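Local coordinates for segregation and condensation protein A (Pyrococcus furiosus, PDB 5XNS) that probably acts as the kleisin subunit of the SMC complex in chromosome segregation and condensation, its C-terminal winged-helix domain binding a partner protein, probably the SMC head, at residues 42-45 and 46-49. Sequence-based numbering, arbitrary orientation.
Sequences FLYL and LFLE
The amide N of Phe47 donates to Leu43 O over 2.8 Å, nearly straight at 164°, one of four successive i to i+4 bonds that tie this helical turn to the next. The side chains of the same pair meet as well: the isopropyl group of Leu43 lies over one face of the Phe47 ring, CG 3.7 Å from CZ and offset toward the rim. Leu43 CG stands anti to its own backbone N (chi1 -174°), which carries the branch up the helix to the ring. On the neighbouring flank Leu46 CD1 sits almost centrally over the Phe42 ring, 3.7 Å from its centroid, a CH-pi contact with nearly equal reach to all six ring carbons. Both pairs belong to helix 35-50, which in this C-terminal winged-helix domain leads into the hairpin of strands 54-58 and 65-69. Tyr44 turns to helix 3-20, while Phe42, Leu43, Leu46 and Phe47 also pack on the chain of the partner protein. With an alanine in place of Phe47, Leu43 would probably lose the ring face beneath its branch, and a gap would open beside Ile2. Glu49 N bonds to Leu45 O at 2.8 Å; its carboxylate reaches further, OE2 accepting from Ile56 N and OE1 forming a salt bridge with a basic side chain of the partner protein and a hydrogen bond with a polar one.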
loop_
_atom_site.group_PDB
_atom_site.type_symbol
_atom_site.label_atom_id
_atom_site.label_comp_id
_atom_site.label_asym_id
_atom_site.label_seq_id
_atom_site.Cartn_x
_atom_site.Cartn_y
_atom_site.Cartn_z
ATOM N N PHE B 42 5.032 -19.577 17.568
ATOM C CA PHE B 42 4.338 -18.348 17.939
ATOM C C PHE B 42 2.884 -18.388 17.464
ATOM O O PHE B 42 1.951 -18.124 18.241
ATOM C CB PHE B 42 5.099 -17.158 17.350
ATOM C CG PHE B 42 4.616 -15.812 17.815
ATOM C CD1 PHE B 42 4.292 -15.588 19.150
ATOM C CD2 PHE B 42 4.532 -14.747 16.916
ATOM C CE1 PHE B 42 3.856 -14.335 19.571
ATOM C CE2 PHE B 42 4.113 -13.489 17.329
ATOM C CZ PHE B 42 3.773 -13.278 18.660
ATOM N N LEU B 43 2.674 -18.792 16.206
ATOM C CA LEU B 43 1.328 -18.838 15.633
ATOM C C LEU B 43 0.428 -19.800 16.398
ATOM O O LEU B 43 -0.714 -19.464 16.737
ATOM C CB LEU B 43 1.402 -19.243 14.160
ATOM C CG LEU B 43 0.112 -19.220 13.337
ATOM C CD1 LEU B 43 -0.411 -17.810 13.198
ATOM C CD2 LEU B 43 0.397 -19.801 11.957
ATOM N N TYR B 44 0.925 -21.010 16.670
ATOM C CA TYR B 44 0.122 -22.000 17.379
ATOM C C TYR B 44 -0.277 -21.491 18.762
ATOM O O TYR B 44 -1.410 -21.711 19.213
ATOM C CB TYR B 44 0.898 -23.317 17.463
ATOM C CG TYR B 44 1.018 -24.025 16.115
ATOM C CD1 TYR B 44 0.416 -23.500 14.979
ATOM C CD2 TYR B 44 1.709 -25.215 15.988
ATOM C CE1 TYR B 44 0.507 -24.132 13.757
ATOM C CE2 TYR B 44 1.810 -25.860 14.769
ATOM C CZ TYR B 44 1.206 -25.314 13.655
ATOM O OH TYR B 44 1.304 -25.947 12.428
ATOM N N LEU B 45 0.632 -20.779 19.435
ATOM C CA LEU B 45 0.275 -20.155 20.701
ATOM C C LEU B 45 -0.802 -19.087 20.502
ATOM O O LEU B 45 -1.760 -19.011 21.282
ATOM C CB LEU B 45 1.522 -19.579 21.363
ATOM C CG LEU B 45 2.499 -20.645 21.862
ATOM C CD1 LEU B 45 3.835 -20.009 22.198
ATOM C CD2 LEU B 45 1.933 -21.434 23.067
ATOM N N LEU B 46 -0.703 -18.293 19.432
ATOM C CA LEU B 46 -1.743 -17.289 19.210
ATOM C C LEU B 46 -3.082 -17.943 18.908
ATOM O O LEU B 46 -4.131 -17.425 19.314
ATOM C CB LEU B 46 -1.337 -16.332 18.092
ATOM C CG LEU B 46 -0.102 -15.538 18.496
ATOM C CD1 LEU B 46 0.671 -15.099 17.252
ATOM C CD2 LEU B 46 -0.476 -14.359 19.372
ATOM N N PHE B 47 -3.071 -19.071 18.180
ATOM C CA PHE B 47 -4.292 -19.860 18.010
ATOM C C PHE B 47 -4.856 -20.283 19.366
ATOM O O PHE B 47 -6.055 -20.130 19.639
ATOM C CB PHE B 47 -4.017 -21.094 17.142
ATOM C CG PHE B 47 -3.791 -20.793 15.668
ATOM C CD1 PHE B 47 -3.948 -19.511 15.159
ATOM C CD2 PHE B 47 -3.416 -21.806 14.797
ATOM C CE1 PHE B 47 -3.749 -19.247 13.805
ATOM C CE2 PHE B 47 -3.210 -21.554 13.448
ATOM C CZ PHE B 47 -3.378 -20.276 12.952
ATOM N N LEU B 48 -3.995 -20.818 20.236
ATOM C CA LEU B 48 -4.460 -21.262 21.542
ATOM C C LEU B 48 -4.965 -20.086 22.367
ATOM O O LEU B 48 -5.925 -20.222 23.133
ATOM C CB LEU B 48 -3.344 -22.017 22.271
ATOM C CG LEU B 48 -3.095 -23.457 21.775
ATOM C CD1 LEU B 48 -1.781 -23.984 22.295
ATOM C CD2 LEU B 48 -4.227 -24.409 22.158
ATOM N N GLU B 49 -4.344 -18.920 22.222
ATOM C CA GLU B 49 -4.792 -17.790 23.021
ATOM C C GLU B 49 -6.128 -17.257 22.524
ATOM O O GLU B 49 -6.970 -16.862 23.334
ATOM C CB GLU B 49 -3.745 -16.684 23.031
ATOM C CG GLU B 49 -4.154 -15.535 23.934
ATOM C CD GLU B 49 -3.056 -14.534 24.137
ATOM O OE1 GLU B 49 -2.429 -14.147 23.125
ATOM O OE2 GLU B 49 -2.826 -14.145 25.310
#